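Diphosphomevalonate decarboxylase, putative (Trypanosoma brucei, PDB 2HKE) probably catalyses the ATP-dependent decarboxylation of (R)-5-diphosphomevalonate to isopentenyl diphosphate, a precursor of isoprenoids and sterols. Local coordinates at residues A[125-128]-A[133-136]; A[96-101]-A[128-133]; A[325-328]-A[332-335]. The protein carries 1 engineered substitution. One frame throughout, in Å; residues are numbered along the deposited sequence.

Overall arrangement
From the N terminus, contact 2 opens first, on strand 97-104. The chain then runs through helix 114-130, where contact 1 begins at its C-terminal end. Contact 2 closes on 128-133 and contact 1 just after it on 133-136, so the two overlap and share Arg128 and Thr133. Ile127 O and Ser132 N, 3.2 Å apart, probably form a hydrogen bond between them. Together they tie helix 114-130 to the sheet of the N-terminal region and to the turn leading into helix 136-143. Contact 3 follows separately. It closes a short strand-to-helix loop in the C-terminal region, its centre about 35 Å from that of contact 1.

Contact 1: residues A[125-128]-A[133-136]; sequences ALIR and TTNV
Ile127 packs its side chain into the bend made by Thr134, Asn135 and Val136. The tight part lies around its terminal methyl. Ile127 CD1 comes within 3.4 Å of Val136 CA, closer than usual for two carbons. Ile127 CD1 is also 3.5 Å from Asn135 O. CG1 lies beside the backbone N (chi1 -78°), and the nearly extended second torsion carries CD1 out to the loop. The other branch, Ile127 CG2, sits 3.6 Å from Thr134 O. The side chains of Ile127 and Thr134 cross at about a right angle, with CG1 near the threonine methyl. Thr134 was modelled in two conformations, so that methyl contact is less certain. No hydrogen bond joins the two segments.

The outer side is looser. Thr133 and Asn135 direct their CB atoms away from the helix, and Thr133 is exposed. Asn135 is the N-cap of the next helix, and its OD1 accepts a bond from Met138 N.

The contact connects two consecutive helices, 114-130 and 136-143, of the N-terminal domain of the diphosphomevalonate decarboxylase family. Val136 O is bonded to Ser123 OG. Helix 76-86 flanks it through Leu85 on Ile127 and His84 on Thr134.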
loop_
_atom_site.group_PDB
_atom_site.type_symbol
_atom_site.label_atom_id
_atom_site.label_comp_id
_atom_site.label_asym_id
_atom_site.label_seq_id
_atom_site.Cartn_x
_atom_site.Cartn_y
_atom_site.Cartn_z
ATOM N N ALA A 125 1.476 -17.593 3.449
ATOM C CA ALA A 125 1.944 -18.897 2.951
ATOM C C ALA A 125 2.694 -19.644 4.045
ATOM O O ALA A 125 2.491 -20.838 4.226
ATOM C CB ALA A 125 2.839 -18.714 1.684
ATOM N N LEU A 126 3.553 -18.950 4.788
ATOM C CA LEU A 126 4.337 -19.564 5.826
ATOM C C LEU A 126 3.466 -20.058 6.974
ATOM O O LEU A 126 3.700 -21.132 7.518
ATOM C CB LEU A 126 5.388 -18.603 6.370
ATOM C CG LEU A 126 6.593 -18.377 5.477
ATOM C CD1 LEU A 126 7.397 -17.156 5.938
ATOM C CD2 LEU A 126 7.434 -19.659 5.425
ATOM N N ILE A 127 2.491 -19.256 7.359
ATOM C CA ILE A 127 1.635 -19.570 8.502
ATOM C C ILE A 127 0.823 -20.836 8.137
ATOM O O ILE A 127 0.673 -21.700 8.967
ATOM C CB ILE A 127 0.708 -18.396 8.865
ATOM C CG1 ILE A 127 1.483 -17.321 9.643
ATOM C CG2 ILE A 127 -0.488 -18.852 9.711
ATOM C CD1 ILE A 127 0.801 -15.966 9.602
ATOM N N ARG A 128 0.340 -20.928 6.918
ATOM C CA ARG A 128 -0.418 -22.112 6.507
ATOM C C ARG A 128 0.483 -23.336 6.513
ATOM O O ARG A 128 0.158 -24.351 7.140
ATOM C CB ARG A 128 -1.095 -21.942 5.170
ATOM C CG ARG A 128 -2.015 -23.132 4.870
ATOM C CD ARG A 128 -2.958 -22.924 3.801
ATOM N NE ARG A 128 -4.123 -22.191 4.244
ATOM C CZ ARG A 128 -5.185 -21.997 3.489
ATOM N NH1 ARG A 128 -5.236 -22.474 2.246
ATOM N NH2 ARG A 128 -6.181 -21.299 3.973
ATOM N N THR A 133 0.237 -20.635 14.944
ATOM C CA THR A 133 -0.875 -19.954 15.560
ATOM C C THR A 133 -0.862 -18.428 15.403
ATOM O O THR A 133 -1.804 -17.725 15.829
ATOM C CB THR A 133 -0.896 -20.274 17.061
ATOM O OG1 THR A 133 0.373 -19.938 17.649
ATOM C CG2 THR A 133 -1.196 -21.767 17.233
ATOM N N THR A 134 0.214 -17.893 14.856
ATOM C CA THR A 134 0.278 -16.442 14.696
ATOM C C THR A 134 -0.628 -16.002 13.538
ATOM O O THR A 134 -0.910 -16.767 12.645
ATOM C CB THR A 134 1.741 -15.951 14.553
ATOM O OG1 THR A 134 1.736 -14.526 14.444
ATOM C CG2 THR A 134 2.374 -16.502 13.326
ATOM N N ASN A 135 -1.108 -14.759 13.580
ATOM C CA ASN A 135 -1.969 -14.305 12.516
ATOM C C ASN A 135 -1.172 -13.649 11.382
ATOM O O ASN A 135 -0.035 -13.188 11.581
ATOM C CB ASN A 135 -3.092 -13.401 13.028
ATOM C CG ASN A 135 -2.571 -12.145 13.681
ATOM O OD1 ASN A 135 -2.100 -11.210 13.015
ATOM N ND2 ASN A 135 -2.634 -12.127 15.009
ATOM N N VAL A 136 -1.777 -13.647 10.203
ATOM C CA VAL A 136 -1.109 -13.193 9.024
ATOM C C VAL A 136 -0.606 -11.768 9.238
ATOM O O VAL A 136 0.531 -11.450 8.825
ATOM C CB VAL A 136 -2.021 -13.276 7.775
ATOM C CG1 VAL A 136 -1.408 -12.459 6.587
ATOM C CG2 VAL A 136 -2.249 -14.753 7.400
#

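Contact 2: residues A[96-101]-A[128-133]; sequences KKVNIV and RAFKST
The CA atoms of Lys96 and Phe130 stand 8.7 Å apart, and those of Val98 and Ala129 9.0 Å, so side chains must span the gap between strand and helix end. The Phe130 ring does most of this. Its CG lies beside the backbone N, anti to the carbonyl carbon (chi1 -84°), and the ring reaches across edge first. Val98 CB meets that edge close to the ring plane, 3.8 Å from Phe130 CE1. Val98 CG2 is 4.0 Å from Phe130 CE1. A second part of the edge meets the strand backbone, with Lys96 O 3.9 Å from Phe130 CE2. That carbonyl oxygen accepts a hydrogen bond from Arg86 NH2. Lys96 starts toward the ring at CB, but its chain then leads away, and NZ bonds to Glu92 O.

This is helix-on-sheet packing in the N-terminal domain, of the ribosomal S5-like type found in GHMP kinases and their relatives. The C-terminal end of the helix carries a Schellman motif. Lys131 takes a positive phi of 47°, and Lys131 N bonds back to Arg128 O at 3.2 Å.

Other elements also touch the ring. Leu54 of strand 48-55 meets Phe130, as do Leu85 and Arg86 of helix 76-86. Strand 97-104 is itself held in the sheet, antiparallel to strand 48-55 and parallel to strand 62-65.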
loop_
_atom_site.group_PDB
_atom_site.type_symbol
_atom_site.label_atom_id
_atom_site.label_comp_id
_atom_site.label_asym_id
_atom_site.label_seq_id
_atom_site.Cartn_x
_atom_site.Cartn_y
_atom_site.Cartn_z
ATOM N N LYS A 96 11.655 -28.141 10.676
ATOM C CA LYS A 96 11.686 -28.232 9.235
ATOM C C LYS A 96 12.275 -26.940 8.707
ATOM O O LYS A 96 12.077 -25.877 9.300
ATOM C CB LYS A 96 10.275 -28.387 8.663
ATOM C CG LYS A 96 9.491 -29.568 9.178
ATOM C CD LYS A 96 9.861 -30.833 8.444
ATOM C CE LYS A 96 9.087 -32.048 8.989
ATOM N NZ LYS A 96 9.674 -32.479 10.305
ATOM N N LYS A 97 12.992 -27.049 7.593
ATOM C CA LYS A 97 13.421 -25.896 6.829
ATOM C C LYS A 97 12.389 -25.668 5.732
ATOM O O LYS A 97 11.581 -26.545 5.408
ATOM C CB LYS A 97 14.786 -26.121 6.173
ATOM C CG LYS A 97 15.881 -26.565 7.114
ATOM C CD LYS A 97 16.219 -25.508 8.145
ATOM C CE LYS A 97 17.038 -26.103 9.266
ATOM N NZ LYS A 97 16.337 -27.263 9.885
ATOM N N VAL A 98 12.449 -24.492 5.140
ATOM C CA VAL A 98 11.485 -24.112 4.152
ATOM C C VAL A 98 12.177 -23.519 2.925
ATOM O O VAL A 98 13.184 -22.822 3.048
ATOM C CB VAL A 98 10.473 -23.130 4.786
ATOM C CG1 VAL A 98 11.181 -21.860 5.329
ATOM C CG2 VAL A 98 9.360 -22.800 3.833
ATOM N N ASN A 99 11.662 -23.850 1.749
ATOM C CA ASN A 99 12.004 -23.144 0.501
ATOM C C ASN A 99 10.900 -22.139 0.233
ATOM O O ASN A 99 9.755 -22.527 0.111
ATOM C CB ASN A 99 12.044 -24.032 -0.758
ATOM C CG ASN A 99 13.060 -25.157 -0.684
ATOM O OD1 ASN A 99 12.697 -26.320 -0.904
ATOM N ND2 ASN A 99 14.322 -24.832 -0.445
ATOM N N ILE A 100 11.256 -20.871 0.141
ATOM C CA ILE A 100 10.327 -19.787 -0.173
ATOM C C ILE A 100 10.688 -19.223 -1.532
ATOM O O ILE A 100 11.866 -18.907 -1.777
ATOM C CB ILE A 100 10.499 -18.625 0.836
ATOM C CG1 ILE A 100 10.365 -19.113 2.283
ATOM C CG2 ILE A 100 9.508 -17.501 0.555
ATOM C CD1 ILE A 100 10.826 -18.092 3.273
ATOM N N VAL A 101 9.679 -19.067 -2.378
ATOM C CA VAL A 101 9.862 -18.551 -3.730
ATOM C C VAL A 101 8.826 -17.469 -3.915
ATOM O O VAL A 101 7.629 -17.725 -3.762
ATOM C CB VAL A 101 9.671 -19.681 -4.778
ATOM C CG1 VAL A 101 9.717 -19.121 -6.198
ATOM C CG2 VAL A 101 10.694 -20.803 -4.560
ATOM N N ARG A 128 0.340 -20.928 6.918
ATOM C CA ARG A 128 -0.418 -22.112 6.507
ATOM C C ARG A 128 0.483 -23.336 6.513
ATOM O O ARG A 128 0.158 -24.351 7.140
ATOM C CB ARG A 128 -1.095 -21.942 5.170
ATOM C CG ARG A 128 -2.015 -23.132 4.870
ATOM C CD ARG A 128 -2.958 -22.924 3.801
ATOM N NE ARG A 128 -4.123 -22.191 4.244
ATOM C CZ ARG A 128 -5.185 -21.997 3.489
ATOM N NH1 ARG A 128 -5.236 -22.474 2.246
ATOM N NH2 ARG A 128 -6.181 -21.299 3.973
ATOM N N ALA A 129 1.650 -23.219 5.891
ATOM C CA ALA A 129 2.588 -24.347 5.772
ATOM C C ALA A 129 3.051 -24.897 7.102
ATOM O O ALA A 129 3.161 -26.119 7.261
ATOM C CB ALA A 129 3.833 -23.930 4.936
ATOM N N PHE A 130 3.333 -24.022 8.050
ATOM C CA PHE A 130 3.864 -24.420 9.341
ATOM C C PHE A 130 2.793 -24.662 10.395
ATOM O O PHE A 130 3.116 -24.973 11.549
ATOM C CB PHE A 130 4.843 -23.346 9.832
ATOM C CG PHE A 130 6.228 -23.491 9.285
ATOM C CD1 PHE A 130 6.571 -22.953 8.043
ATOM C CD2 PHE A 130 7.192 -24.188 9.986
ATOM C CE1 PHE A 130 7.877 -23.091 7.549
ATOM C CE2 PHE A 130 8.503 -24.352 9.478
ATOM C CZ PHE A 130 8.825 -23.810 8.246
ATOM N N LYS A 131 1.535 -24.429 10.024
ATOM C CA LYS A 131 0.430 -24.433 10.965
ATOM C C LYS A 131 0.716 -23.630 12.225
ATOM O O LYS A 131 0.509 -24.088 13.374
ATOM C CB LYS A 131 0.057 -25.865 11.287
ATOM C CG LYS A 131 -0.077 -26.699 10.040
ATOM C CD LYS A 131 -0.528 -28.088 10.347
ATOM C CE LYS A 131 -1.125 -28.747 9.108
ATOM N NZ LYS A 131 -2.416 -28.057 8.756
ATOM N N SER A 132 1.176 -22.393 12.017
ATOM C CA SER A 132 1.510 -21.508 13.105
ATOM C C SER A 132 0.247 -20.894 13.646
ATOM O O SER A 132 -0.674 -20.597 12.892
ATOM C CB SER A 132 2.491 -20.390 12.641
ATOM O OG SER A 132 2.621 -19.295 13.542
ATOM N N THR A 133 0.237 -20.635 14.944
ATOM C CA THR A 133 -0.875 -19.954 15.560
ATOM C C THR A 133 -0.862 -18.428 15.403
ATOM O O THR A 133 -1.804 -17.725 15.829
ATOM C CB THR A 133 -0.896 -20.274 17.061
ATOM O OG1 THR A 133 0.373 -19.938 17.649
ATOM C CG2 THR A 133 -1.196 -21.767 17.233
#

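Contact 3: residues A[325-328]-A[332-335]; sequences FFFG and LLEK
Leu333 meets two phenylalanines of one strand, Phe325 and Phe327, and the contact is wholly apolar. One methyl serves both rings. Leu333 CD1 lies over a face of the Phe327 ring, 4.2 Å from the ring centroid and 6° off the ring normal, a clear CH-pi contact. Leu333 CD1 is 3.5 Å from Phe325 CD2, approaching that ring obliquely. Nearer the backbone, Leu333 CB is 3.8 Å from Phe327 CD2. The leucine side chain therefore runs along the strand from one ring to the next. Its CG stands anti to the backbone N (chi1 177°), which sends the branch out from the helix to the rings. The nearest CA atoms, those of Phe327 and Leu333, are 6.5 Å apart.

The two rings come from alternate positions of strand 325-327, on the side turned to the helix. Phe326, between them, points away. A second shell backs the rings: Phe325 meets Phe322 edge-to-face and touches Val311 and Met315 of helix 307-317, while Phe327 rests on Leu307 and Gln361. At the start of the following helix, Leu332 N bonds to Asp329 OD1.

The contact belongs to the beta-alpha-beta unit of strand 325-327, helix 330-338 and strand 358-363. This unit lies in the C-terminal domain, of the GHMP type by family. Strand 325-327 is an outermost strand of its five-stranded mixed sheet. It pairs in parallel with strand 358-363, through backbone bonds from Phe326 to Leu359 and Gln361, and helix 330-338 lies against it beside helix 307-317.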
loop_
_atom_site.group_PDB
_atom_site.type_symbol
_atom_site.label_atom_id
_atom_site.label_comp_id
_atom_site.label_asym_id
_atom_site.label_seq_id
_atom_site.Cartn_x
_atom_site.Cartn_y
_atom_site.Cartn_z
ATOM N N PHE A 325 -3.164 2.057 -19.637
ATOM C CA PHE A 325 -4.241 1.925 -18.648
ATOM C C PHE A 325 -4.335 0.472 -18.214
ATOM O O PHE A 325 -4.397 -0.433 -19.059
ATOM C CB PHE A 325 -5.576 2.289 -19.255
ATOM C CG PHE A 325 -5.882 3.727 -19.332
ATOM C CD1 PHE A 325 -4.940 4.635 -19.762
ATOM C CD2 PHE A 325 -7.145 4.180 -19.064
ATOM C CE1 PHE A 325 -5.235 5.928 -19.904
ATOM C CE2 PHE A 325 -7.455 5.503 -19.180
ATOM C CZ PHE A 325 -6.481 6.385 -19.591
ATOM N N PHE A 326 -4.393 0.238 -16.912
ATOM C CA PHE A 326 -4.570 -1.080 -16.374
ATOM C C PHE A 326 -5.785 -1.043 -15.445
ATOM O O PHE A 326 -5.657 -0.735 -14.268
ATOM C CB PHE A 326 -3.301 -1.509 -15.662
ATOM C CG PHE A 326 -2.175 -1.754 -16.588
ATOM C CD1 PHE A 326 -1.322 -0.740 -16.929
ATOM C CD2 PHE A 326 -2.004 -2.986 -17.195
ATOM C CE1 PHE A 326 -0.272 -0.974 -17.855
ATOM C CE2 PHE A 326 -0.943 -3.202 -18.131
ATOM C CZ PHE A 326 -0.112 -2.207 -18.440
ATOM N N PHE A 327 -6.963 -1.280 -15.996
ATOM C CA PHE A 327 -8.199 -1.143 -15.252
ATOM C C PHE A 327 -8.712 -2.525 -14.843
ATOM O O PHE A 327 -8.879 -3.376 -15.681
ATOM C CB PHE A 327 -9.268 -0.438 -16.088
ATOM C CG PHE A 327 -9.266 1.092 -15.969
ATOM C CD1 PHE A 327 -8.083 1.795 -16.019
ATOM C CD2 PHE A 327 -10.451 1.786 -15.804
ATOM C CE1 PHE A 327 -8.094 3.173 -15.916
ATOM C CE2 PHE A 327 -10.467 3.163 -15.741
ATOM C CZ PHE A 327 -9.299 3.841 -15.793
ATOM N N GLY A 328 -8.955 -2.732 -13.566
ATOM C CA GLY A 328 -9.629 -3.952 -13.098
ATOM C C GLY A 328 -11.043 -4.038 -13.679
ATOM O O GLY A 328 -11.562 -5.137 -13.911
ATOM N N LEU A 332 -15.872 0.107 -16.904
ATOM C CA LEU A 332 -15.605 1.441 -16.485
ATOM C C LEU A 332 -14.622 2.098 -17.473
ATOM O O LEU A 332 -14.730 3.269 -17.826
ATOM C CB LEU A 332 -15.040 1.370 -15.059
ATOM C CG LEU A 332 -14.984 2.655 -14.322
ATOM C CD1 LEU A 332 -16.338 3.451 -14.347
ATOM C CD2 LEU A 332 -14.446 2.351 -12.862
ATOM N N LEU A 333 -13.650 1.334 -17.919
ATOM C CA LEU A 333 -12.733 1.796 -18.939
ATOM C C LEU A 333 -13.463 2.201 -20.240
ATOM O O LEU A 333 -13.158 3.220 -20.894
ATOM C CB LEU A 333 -11.684 0.714 -19.213
ATOM C CG LEU A 333 -10.723 1.096 -20.344
ATOM C CD1 LEU A 333 -9.971 2.411 -20.036
ATOM C CD2 LEU A 333 -9.772 -0.037 -20.609
ATOM N N GLU A 334 -14.434 1.395 -20.633
ATOM C CA GLU A 334 -15.174 1.716 -21.821
ATOM C C GLU A 334 -15.945 3.025 -21.638
ATOM O O GLU A 334 -16.056 3.811 -22.561
ATOM C CB GLU A 334 -16.107 0.588 -22.199
ATOM C CG GLU A 334 -16.705 0.841 -23.609
ATOM C CD GLU A 334 -15.626 1.215 -24.652
ATOM O OE1 GLU A 334 -14.703 0.383 -24.869
ATOM O OE2 GLU A 334 -15.695 2.344 -25.197
ATOM N N LYS A 335 -16.427 3.278 -20.424
ATOM C CA LYS A 335 -17.084 4.547 -20.132
ATOM C C LYS A 335 -16.124 5.746 -20.223
ATOM O O LYS A 335 -16.510 6.797 -20.667
ATOM C CB LYS A 335 -17.767 4.507 -18.783
ATOM C CG LYS A 335 -19.043 3.702 -18.808
ATOM C CD LYS A 335 -19.723 3.718 -17.451
ATOM C CE LYS A 335 -21.241 3.884 -17.565
ATOM N NZ LYS A 335 -21.957 3.390 -16.299
#